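Local coordinates for TetR-like transcriptional regulator (Rhodococcus, PDB 3F1B), which probably binds regulatory DNA as a dimeric transcription factor of the TetR family, through a helix-turn-helix domain, at residues D21-V26 with D38-K43; R30-T35 with G56-L61; A138-S143 with L189-L194; R132-T137 with D153-A158. One frame throughout, in Å; residues are numbered along the deposited sequence.

Contact 1 (D21-V26 with D38-K43). With SO4 (sulfate ion), chain C.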
# COMPACT_ATOMS: atom_id res chain seq x y z
N ASP A 21 11.09 -16.17 12.67
CA ASP A 21 9.78 -16.01 13.32
C ASP A 21 9.76 -14.82 14.26
O ASP A 21 8.76 -14.11 14.39
CB ASP A 21 9.44 -17.26 14.14
CG ASP A 21 9.11 -18.44 13.28
OD1 ASP A 21 8.92 -19.53 13.83
OD2 ASP A 21 9.04 -18.29 12.05
N ALA A 22 10.86 -14.64 14.96
CA ALA A 22 10.98 -13.56 15.94
C ALA A 22 11.16 -12.20 15.25
O ALA A 22 10.75 -11.18 15.78
CB ALA A 22 12.15 -13.85 16.85
N ALA A 23 11.82 -12.21 14.09
CA ALA A 23 12.09 -11.01 13.31
C ALA A 23 10.77 -10.56 12.74
O ALA A 23 10.51 -9.35 12.67
CB ALA A 23 13.06 -11.29 12.19
N VAL A 24 9.97 -11.53 12.31
CA VAL A 24 8.69 -11.23 11.72
C VAL A 24 7.84 -10.46 12.75
O VAL A 24 7.36 -9.34 12.46
CB VAL A 24 8.01 -12.49 11.14
CG1 VAL A 24 6.58 -12.20 10.74
CG2 VAL A 24 8.69 -12.88 9.89
N ASP A 25 7.67 -11.06 13.92
CA ASP A 25 7.08 -10.39 15.09
C ASP A 25 7.49 -8.94 15.20
O ASP A 25 6.70 -8.01 14.96
CB ASP A 25 7.52 -11.10 16.38
CG ASP A 25 7.01 -12.53 16.47
OD1 ASP A 25 7.15 -13.12 17.57
OD2 ASP A 25 6.49 -13.07 15.46
N VAL A 26 8.76 -8.75 15.53
CA VAL A 26 9.26 -7.43 15.80
C VAL A 26 9.07 -6.50 14.60
O VAL A 26 8.72 -5.32 14.78
CB VAL A 26 10.73 -7.45 16.30
CG1 VAL A 26 11.07 -6.12 16.93
CG2 VAL A 26 10.95 -8.59 17.30
N ASP A 38 18.46 -5.70 18.90
CA ASP A 38 18.20 -5.90 20.30
C ASP A 38 16.91 -6.65 20.53
O ASP A 38 16.88 -7.73 21.12
CB ASP A 38 18.03 -4.53 20.96
CG ASP A 38 19.28 -4.05 21.69
OD1 ASP A 38 20.19 -4.86 22.01
OD2 ASP A 38 19.33 -2.83 21.97
N ALA A 39 15.82 -6.05 20.08
CA ALA A 39 14.49 -6.57 20.34
C ALA A 39 14.28 -7.91 19.65
O ALA A 39 13.73 -8.84 20.25
CB ALA A 39 13.47 -5.56 19.91
N ILE A 40 14.75 -8.05 18.41
CA ILE A 40 14.69 -9.35 17.73
C ILE A 40 15.42 -10.44 18.51
O ILE A 40 14.85 -11.51 18.74
CB ILE A 40 15.20 -9.33 16.27
CG1 ILE A 40 14.29 -8.48 15.37
CG2 ILE A 40 15.26 -10.75 15.72
CD1 ILE A 40 14.97 -8.04 14.05
N ALA A 41 16.69 -10.18 18.91
CA ALA A 41 17.52 -11.14 19.72
C ALA A 41 16.83 -11.61 20.99
O ALA A 41 16.80 -12.81 21.26
CB ALA A 41 18.90 -10.58 20.05
N ALA A 42 16.26 -10.68 21.76
CA ALA A 42 15.41 -11.06 22.92
C ALA A 42 14.24 -11.99 22.55
O ALA A 42 14.03 -13.00 23.24
CB ALA A 42 14.90 -9.83 23.66
N LYS A 43 13.51 -11.65 21.48
CA LYS A 43 12.34 -12.43 21.00
C LYS A 43 12.68 -13.87 20.60
O LYS A 43 11.94 -14.82 20.90
CB LYS A 43 11.64 -11.72 19.82
CG LYS A 43 10.61 -10.68 20.25
CD LYS A 43 9.16 -11.25 20.36
CE LYS A 43 8.34 -10.45 21.36
NZ LYS A 43 6.87 -10.52 21.07
S SO4 C . 20.27 -2.49 17.19
O1 SO4 C . 19.58 -3.19 18.26
O2 SO4 C . 21.62 -3.05 17.15
O3 SO4 C . 19.58 -2.67 15.91
O4 SO4 C . 20.34 -1.06 17.48
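Val26 pushes both of its methyl branches against the helix of residues 38-43. Val26 CG1, anti to the backbone N (chi1 -164°), lies 3.9 Å from Ala39 CB, whereas Val26 CG2, anti to the carbonyl carbon, meets Lys43 CG at 3.6 Å. The stem between them is met by Ile40, whose CG1 comes to 3.8 Å from Val26 CB. A beta-branched residue suits this place because it offers a methyl to two successive turns of the partner. Ile40 CG1 lies between Val26 CB and Ala23 CA, while Ile40 CG2 rests beside Ala23, 4.2 Å from Ala23 CB. Cut back to an alanine, Ile40 would probably open a gap between the helices, facing Val26 and Ala23.

The small side chain of Ala22 lets the backbones come close, with its CB 3.7 Å from Lys43 CB. Lys43, bent at chi2, runs its aliphatic part past Val26 and then crosses Asp25 at about a right angle. Its NZ stays 4.4 Å from Asp25 OD1, too far for a salt bridge, though the opposite charges probably attract weakly.

The axes of the two short segments approach to 8.4 Å, their N-to-C directions 131° apart. Residues 38-43 belong to the first helix of the predicted helix-turn-helix, packed here on helix 12-30, and Leu61 of helix 58-77 closes the core against both Ala23 and Ile40.

Contact 2 (R30-T35 with G56-L61)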
# COMPACT_ATOMS: atom_id res chain seq x y z
N ARG A 30 6.49 -3.40 15.11
CA ARG A 30 7.07 -2.07 15.30
C ARG A 30 7.46 -1.35 14.01
O ARG A 30 7.76 -0.16 14.04
CB ARG A 30 8.33 -2.15 16.16
CG ARG A 30 8.17 -2.93 17.45
CD ARG A 30 8.99 -2.30 18.60
NE ARG A 30 10.44 -2.26 18.34
CZ ARG A 30 11.38 -2.74 19.16
NH1 ARG A 30 11.04 -3.31 20.31
NH2 ARG A 30 12.66 -2.65 18.82
N GLY A 31 7.49 -2.08 12.90
CA GLY A 31 7.99 -1.51 11.67
C GLY A 31 9.50 -1.54 11.60
O GLY A 31 10.17 -1.62 12.64
N PHE A 32 10.03 -1.43 10.38
CA PHE A 32 11.46 -1.59 10.10
C PHE A 32 12.39 -0.68 10.89
O PHE A 32 13.33 -1.16 11.51
CB PHE A 32 11.79 -1.46 8.60
CG PHE A 32 13.28 -1.51 8.30
CD1 PHE A 32 13.91 -2.72 8.02
CD2 PHE A 32 14.06 -0.35 8.30
CE1 PHE A 32 15.28 -2.79 7.76
CE2 PHE A 32 15.43 -0.40 8.04
CZ PHE A 32 16.05 -1.65 7.77
N HIS A 33 12.14 0.64 10.84
CA HIS A 33 13.04 1.60 11.47
C HIS A 33 13.06 1.45 13.03
O HIS A 33 14.14 1.55 13.64
CB HIS A 33 12.69 3.03 11.02
CG HIS A 33 13.88 3.92 10.79
ND1 HIS A 33 14.25 4.92 11.68
CD2 HIS A 33 14.75 3.99 9.77
CE1 HIS A 33 15.32 5.54 11.21
NE2 HIS A 33 15.64 5.00 10.05
N GLU A 34 11.89 1.20 13.64
CA GLU A 34 11.75 1.11 15.10
C GLU A 34 11.96 -0.30 15.65
O GLU A 34 11.91 -0.51 16.87
CB GLU A 34 10.39 1.67 15.56
CG GLU A 34 10.36 2.27 16.98
CD GLU A 34 10.85 3.73 17.06
OE1 GLU A 34 10.52 4.44 18.04
OE2 GLU A 34 11.56 4.18 16.13
N THR A 35 12.18 -1.26 14.76
CA THR A 35 12.67 -2.58 15.16
C THR A 35 14.20 -2.54 15.35
O THR A 35 14.89 -1.90 14.57
CB THR A 35 12.26 -3.67 14.14
OG1 THR A 35 10.93 -4.12 14.45
CG2 THR A 35 13.20 -4.87 14.19
N GLY A 56 23.94 -10.12 10.64
CA GLY A 56 25.04 -9.20 10.39
C GLY A 56 24.59 -7.77 10.28
O GLY A 56 25.38 -6.86 10.58
N SER A 57 23.33 -7.56 9.85
CA SER A 57 22.69 -6.26 9.94
C SER A 57 21.19 -6.42 9.95
O SER A 57 20.65 -7.44 9.48
CB SER A 57 23.09 -5.39 8.77
OG SER A 57 22.45 -5.89 7.62
N LYS A 58 20.51 -5.38 10.45
CA LYS A 58 19.05 -5.34 10.55
C LYS A 58 18.38 -5.57 9.22
O LYS A 58 17.42 -6.32 9.14
CB LYS A 58 18.56 -4.02 11.14
CG LYS A 58 17.13 -4.06 11.64
CD LYS A 58 16.36 -2.78 11.36
CE LYS A 58 16.81 -1.55 12.16
NZ LYS A 58 15.95 -0.31 11.88
N ASP A 59 18.90 -4.96 8.16
CA ASP A 59 18.23 -5.02 6.88
C ASP A 59 18.50 -6.30 6.13
O ASP A 59 17.63 -6.77 5.40
CB ASP A 59 18.55 -3.78 6.02
CG ASP A 59 20.02 -3.41 6.05
OD1 ASP A 59 20.45 -2.54 5.25
OD2 ASP A 59 20.76 -3.99 6.91
N GLU A 60 19.67 -6.89 6.34
CA GLU A 60 19.98 -8.21 5.84
C GLU A 60 19.02 -9.27 6.42
O GLU A 60 18.53 -10.15 5.71
CB GLU A 60 21.43 -8.56 6.16
CG GLU A 60 21.89 -9.92 5.65
CD GLU A 60 22.52 -9.85 4.28
OE1 GLU A 60 23.66 -9.33 4.20
OE2 GLU A 60 21.90 -10.29 3.27
N LEU A 61 18.74 -9.15 7.72
CA LEU A 61 17.75 -9.96 8.39
C LEU A 61 16.36 -9.68 7.83
O LEU A 61 15.54 -10.58 7.65
CB LEU A 61 17.76 -9.65 9.88
CG LEU A 61 17.38 -10.79 10.82
CD1 LEU A 61 17.07 -10.29 12.21
CD2 LEU A 61 16.26 -11.64 10.27
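Lys58 reaches from the first turn of helix 58-77 to residues 30-35, the end of helix 12-30 and the loop after it, which leads into the helix-turn-helix of this TetR-type DNA-binding domain. The polar part of the contact is made by its ammonium group, which hydrogen-bonds two backbone carbonyls of the loop. Lys58 NZ lies 2.8 Å from Phe32 O, tilted 28° from the carbonyl plane, and 3.1 Å from His33 O, approaching this one from above its plane. A lysine suits the place because its long chain, bent at chi2 and chi3, can carry a donor with several hydrogens to two neighbouring carbonyls.

The aromatic interactions use the same side chain. Lys58 CD sits over one face of the Phe32 ring, 3.9 Å from its centroid, in a CH-pi contact. Lys58 NZ adds a cation-pi interaction, 4.2 Å from the Phe32 ring centroid. Phe32 CG is anti to its backbone N (chi1 175°), which carries the ring out from the loop to helix 58-77. There Asp59 CB meets the rim of the ring, 3.7 Å from Phe32 CZ. Phe62 also packs edge-to-face with this ring, as does His33 of the second subunit, which brings the loop into the dimer.

Within the segments, Arg30 NE hydrogen-bonds Glu34 O at 2.7 Å. Gly31 takes a positive phi, where a CB would jam against the carbonyl O of the residue before. At the N-cap position of helix 58-77, Ser57 OG donates to Asp59 OD2 at 2.6 Å, nearly along the carboxylate C-O axis.

Contact 3 (A138-S143 with L189-L194)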
# COMPACT_ATOMS: atom_id res chain seq x y z
N ALA A 138 -4.15 -9.76 -15.22
CA ALA A 138 -4.67 -9.27 -16.50
C ALA A 138 -4.77 -10.37 -17.52
O ALA A 138 -5.73 -10.40 -18.28
CB ALA A 138 -3.78 -8.18 -17.05
N HIS A 139 -3.75 -11.24 -17.58
CA HIS A 139 -3.77 -12.40 -18.47
C HIS A 139 -4.95 -13.29 -18.15
O HIS A 139 -5.63 -13.74 -19.05
CB HIS A 139 -2.52 -13.26 -18.34
CG HIS A 139 -1.26 -12.65 -18.87
ND1 HIS A 139 -0.01 -13.18 -18.60
CD2 HIS A 139 -1.04 -11.57 -19.67
CE1 HIS A 139 0.92 -12.47 -19.22
NE2 HIS A 139 0.32 -11.48 -19.87
N LEU A 140 -5.22 -13.59 -16.88
CA LEU A 140 -6.35 -14.48 -16.66
C LEU A 140 -7.69 -13.79 -16.88
O LEU A 140 -8.65 -14.42 -17.34
CB LEU A 140 -6.27 -15.21 -15.34
CG LEU A 140 -6.73 -14.53 -14.08
CD1 LEU A 140 -8.30 -14.52 -14.02
CD2 LEU A 140 -6.12 -15.34 -12.96
N LEU A 141 -7.76 -12.49 -16.59
CA LEU A 141 -8.95 -11.73 -16.92
C LEU A 141 -9.12 -11.75 -18.45
O LEU A 141 -10.22 -11.88 -18.94
CB LEU A 141 -8.93 -10.29 -16.36
CG LEU A 141 -9.06 -10.16 -14.84
CD1 LEU A 141 -8.93 -8.71 -14.45
CD2 LEU A 141 -10.35 -10.76 -14.26
N GLU A 142 -8.01 -11.68 -19.19
CA GLU A 142 -8.09 -11.80 -20.65
C GLU A 142 -8.48 -13.23 -21.06
O GLU A 142 -9.44 -13.42 -21.83
CB GLU A 142 -6.79 -11.38 -21.31
CG GLU A 142 -6.97 -11.02 -22.79
CD GLU A 142 -6.18 -9.77 -23.21
OE1 GLU A 142 -5.32 -9.29 -22.42
OE2 GLU A 142 -6.43 -9.26 -24.34
N SER A 143 -7.74 -14.20 -20.53
CA SER A 143 -8.04 -15.63 -20.60
C SER A 143 -9.51 -15.96 -20.29
O SER A 143 -10.00 -17.03 -20.62
CB SER A 143 -7.12 -16.40 -19.64
OG SER A 143 -6.88 -17.74 -20.07
N LEU A 189 -16.30 -8.06 -8.15
CA LEU A 189 -15.61 -6.87 -8.61
C LEU A 189 -14.87 -7.17 -9.91
O LEU A 189 -14.84 -6.35 -10.82
CB LEU A 189 -14.64 -6.45 -7.53
CG LEU A 189 -13.70 -5.27 -7.68
CD1 LEU A 189 -13.20 -4.94 -6.30
CD2 LEU A 189 -12.52 -5.53 -8.64
N ALA A 190 -14.30 -8.37 -10.02
CA ALA A 190 -13.46 -8.75 -11.14
C ALA A 190 -14.30 -9.07 -12.37
O ALA A 190 -13.97 -8.65 -13.47
CB ALA A 190 -12.60 -9.93 -10.78
N TRP A 191 -15.38 -9.84 -12.18
CA TRP A 191 -16.23 -10.24 -13.33
C TRP A 191 -17.35 -9.22 -13.66
O TRP A 191 -17.90 -9.23 -14.77
CB TRP A 191 -16.77 -11.67 -13.19
CG TRP A 191 -15.69 -12.71 -12.95
CD1 TRP A 191 -15.53 -13.50 -11.84
CD2 TRP A 191 -14.60 -13.06 -13.84
NE1 TRP A 191 -14.43 -14.31 -11.97
CE2 TRP A 191 -13.83 -14.06 -13.19
CE3 TRP A 191 -14.19 -12.62 -15.11
CZ2 TRP A 191 -12.68 -14.64 -13.77
CZ3 TRP A 191 -13.05 -13.21 -15.69
CH2 TRP A 191 -12.31 -14.20 -15.02
N ARG A 192 -17.64 -8.32 -12.72
CA ARG A 192 -18.65 -7.27 -12.88
C ARG A 192 -18.14 -5.79 -13.01
O ARG A 192 -18.82 -4.98 -13.61
CB ARG A 192 -19.77 -7.41 -11.83
CG ARG A 192 -20.60 -8.71 -11.93
CD ARG A 192 -21.15 -9.01 -13.37
NE ARG A 192 -22.39 -8.29 -13.73
CZ ARG A 192 -23.63 -8.77 -13.60
NH1 ARG A 192 -23.82 -9.99 -13.12
NH2 ARG A 192 -24.68 -8.04 -13.96
N GLY A 193 -16.97 -5.45 -12.47
CA GLY A 193 -16.20 -4.28 -12.96
C GLY A 193 -15.76 -4.53 -14.42
O GLY A 193 -15.56 -3.60 -15.21
N LEU A 194 -15.62 -5.81 -14.76
CA LEU A 194 -15.33 -6.26 -16.11
C LEU A 194 -16.52 -6.01 -17.04
O LEU A 194 -16.45 -5.16 -17.92
CB LEU A 194 -14.99 -7.76 -16.07
CG LEU A 194 -14.39 -8.49 -17.28
CD1 LEU A 194 -13.27 -9.41 -16.82
CD2 LEU A 194 -15.47 -9.29 -18.05
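Leu141 CD2 is the hub of this contact, a single methyl that meets three side chains of residues 189-194. It lies over a face of the Trp191 indole, 4.2 Å from the centroid of the six-membered ring and 24° off its normal, a CH-pi contact in which CZ3 is the nearest ring atom at 3.9 Å. Leu141 CD2 also stands 4.1 Å from Leu194 CD1 and 4.2 Å from Ala190 CB. Leucine suits the place because its branched end can spread over a flat ring and still pack against its neighbours; the small Ala190 leaves room for that end to approach its helix.

These segments belong to the all-helical C-terminal domain of the TetR fold, where helix 126-143 meets helix 179-196. The axes of residues 138-143 and 189-194 cross at -63° and come no closer than 11.6 Å, so large side chains have to bridge the distance. On this buried side, Ile157 and Leu161 of helix 153-173 pack against Leu141 and Ala190.

The outer side is looser. Leu140, with CG set between its backbone N and carbonyl carbon (chi1 83°), crosses Trp191 at about a right angle and touches it at one point, Leu140 CD1 to Trp191 CH2 at 4.1 Å. Both residues are partly exposed. Leu91 of helix 87-104 packs on Leu140 and Trp191, while Arg88 makes a cation-pi interaction with the indole.

Contact 4 (R132-T137 with D153-A158). With SO4 (sulfate ion), chain B.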
# COMPACT_ATOMS: atom_id res chain seq x y z
N ARG A 132 4.30 -8.28 -11.30
CA ARG A 132 4.18 -9.57 -11.91
C ARG A 132 2.79 -10.10 -11.58
O ARG A 132 2.10 -10.60 -12.48
CB ARG A 132 5.32 -10.49 -11.45
CG ARG A 132 5.23 -11.93 -11.99
CD ARG A 132 4.95 -11.97 -13.50
NE ARG A 132 4.75 -13.32 -14.02
CZ ARG A 132 4.58 -13.62 -15.31
NH1 ARG A 132 4.54 -12.66 -16.25
NH2 ARG A 132 4.43 -14.88 -15.68
N LEU A 133 2.35 -9.97 -10.33
CA LEU A 133 1.01 -10.42 -9.92
C LEU A 133 -0.08 -9.70 -10.72
O LEU A 133 -1.02 -10.35 -11.20
CB LEU A 133 0.76 -10.20 -8.43
CG LEU A 133 1.44 -11.11 -7.45
CD1 LEU A 133 1.18 -10.70 -6.00
CD2 LEU A 133 1.00 -12.53 -7.66
N ILE A 134 0.03 -8.38 -10.85
CA ILE A 134 -0.91 -7.61 -11.72
C ILE A 134 -0.97 -8.10 -13.19
O ILE A 134 -2.05 -8.25 -13.76
CB ILE A 134 -0.59 -6.09 -11.63
CG1 ILE A 134 -0.99 -5.55 -10.27
CG2 ILE A 134 -1.32 -5.29 -12.77
CD1 ILE A 134 -0.27 -4.25 -9.89
N GLU A 135 0.20 -8.35 -13.79
CA GLU A 135 0.36 -8.97 -15.09
C GLU A 135 -0.26 -10.37 -15.19
O GLU A 135 -0.87 -10.71 -16.18
CB GLU A 135 1.86 -9.06 -15.39
CG GLU A 135 2.23 -9.92 -16.60
CD GLU A 135 3.76 -9.94 -16.92
OE1 GLU A 135 4.11 -9.97 -18.12
OE2 GLU A 135 4.61 -9.95 -15.99
N LEU A 136 -0.08 -11.19 -14.17
CA LEU A 136 -0.72 -12.50 -14.16
C LEU A 136 -2.24 -12.36 -14.13
O LEU A 136 -2.95 -13.12 -14.77
CB LEU A 136 -0.26 -13.32 -12.95
CG LEU A 136 1.12 -13.99 -13.15
CD1 LEU A 136 1.85 -14.32 -11.82
CD2 LEU A 136 1.12 -15.21 -14.16
N THR A 137 -2.75 -11.36 -13.41
CA THR A 137 -4.17 -11.18 -13.26
C THR A 137 -4.82 -10.69 -14.54
O THR A 137 -5.95 -11.08 -14.85
CB THR A 137 -4.43 -10.15 -12.14
OG1 THR A 137 -3.86 -10.69 -10.95
CG2 THR A 137 -5.89 -9.90 -11.90
N ASP A 153 -8.12 -1.99 -21.06
CA ASP A 153 -9.08 -2.18 -19.99
C ASP A 153 -8.66 -3.38 -19.08
O ASP A 153 -9.04 -3.41 -17.90
CB ASP A 153 -10.51 -2.36 -20.56
CG ASP A 153 -10.75 -1.55 -21.87
OD1 ASP A 153 -9.88 -1.57 -22.78
OD2 ASP A 153 -11.83 -0.91 -22.03
N PHE A 154 -7.87 -4.34 -19.59
CA PHE A 154 -7.52 -5.53 -18.77
C PHE A 154 -6.44 -5.36 -17.70
O PHE A 154 -6.64 -5.79 -16.54
CB PHE A 154 -7.29 -6.78 -19.61
CG PHE A 154 -8.53 -7.27 -20.29
CD1 PHE A 154 -8.66 -7.20 -21.67
CD2 PHE A 154 -9.59 -7.74 -19.54
CE1 PHE A 154 -9.83 -7.63 -22.29
CE2 PHE A 154 -10.77 -8.17 -20.15
CZ PHE A 154 -10.88 -8.11 -21.53
N GLU A 155 -5.30 -4.75 -18.07
CA GLU A 155 -4.29 -4.39 -17.09
C GLU A 155 -4.97 -3.51 -16.05
O GLU A 155 -4.69 -3.61 -14.86
CB GLU A 155 -3.09 -3.67 -17.73
CG GLU A 155 -1.81 -3.58 -16.82
CD GLU A 155 -0.71 -4.65 -17.09
OE1 GLU A 155 -0.45 -5.05 -18.26
OE2 GLU A 155 -0.05 -5.09 -16.11
N LEU A 156 -5.93 -2.73 -16.51
CA LEU A 156 -6.61 -1.73 -15.68
C LEU A 156 -7.58 -2.34 -14.64
O LEU A 156 -7.57 -1.95 -13.45
CB LEU A 156 -7.31 -0.74 -16.61
CG LEU A 156 -8.15 0.42 -16.08
CD1 LEU A 156 -7.55 1.15 -14.85
CD2 LEU A 156 -8.39 1.40 -17.22
N ILE A 157 -8.40 -3.28 -15.09
CA ILE A 157 -9.17 -4.09 -14.18
C ILE A 157 -8.18 -4.84 -13.27
O ILE A 157 -8.36 -4.87 -12.03
CB ILE A 157 -10.09 -5.09 -14.93
CG1 ILE A 157 -10.89 -4.37 -15.98
CG2 ILE A 157 -10.98 -5.90 -13.95
CD1 ILE A 157 -11.83 -3.30 -15.44
N ALA A 158 -7.08 -5.35 -13.83
CA ALA A 158 -6.14 -6.09 -12.98
C ALA A 158 -5.61 -5.28 -11.86
O ALA A 158 -5.49 -5.76 -10.75
CB ALA A 158 -4.98 -6.70 -13.77
S SO4 B . 2.97 -15.31 -18.54
O1 SO4 B . 2.99 -14.92 -19.95
O2 SO4 B . 4.23 -15.98 -18.22
O3 SO4 B . 2.82 -14.09 -17.75
O4 SO4 B . 1.82 -16.18 -18.26
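Thr137 turns its CB toward Ala158, the two CB atoms 3.9 Å apart, and the side chain then divides. The methyl Thr137 CG2, anti to the backbone N, lies 3.8 Å from Ala158 CB. Thr137 OG1 turns back to its own helix and donates to Leu133 O at 2.9 Å, opposite Thr137 N across the carbonyl plane. Threonine fits because its polar branch is satisfied within the helix while its methyl packs on Ala158; a glycine here would probably leave Ala158 without its methyl neighbour and Leu133 O with one donor fewer.

Ala158 is small enough for the backbones to close in, its CB lying 3.3 Å from Ile134 O. Ile134 CG2 reaches Glu155 OE2 at 3.6 Å, the two side chains crossing at about a right angle. At the edge, Arg132 NH1 forms a salt bridge with Glu135 OE2, and the guanidinium also hydrogen-bonds a sulfate, probably from the crystallisation liquor, two of the three bonds weak.

The axes of residues 132-137 and 153-158 cross at 124° where helix 126-143 meets helix 153-173. Leu161 and Val162 also touch Thr137, and Arg171 of the second subunit packs on Ile134 and Glu155.

The four contacts form two pairs on opposite sides of the chain's centre. Contacts 1 and 2, with centres 10 Å apart, touch each other in the N-terminal DNA-binding domain, where their segments alternate along the sequence and tie helices 12-30, 37-43 and 58-77 together. Contacts 3 and 4 follow in the C-terminal domain, their centres 8 Å apart and again with alternating segments; they share helix 126-143, which packs on helix 179-196 in one and helix 153-173 in the other. Between the pairs the centres are 32 to 40 Å apart, and no atoms touch. This is consistent with each domain having its own core, as in TetR regulators generally, and contacts 2, 3 and 4 each reach the second subunit.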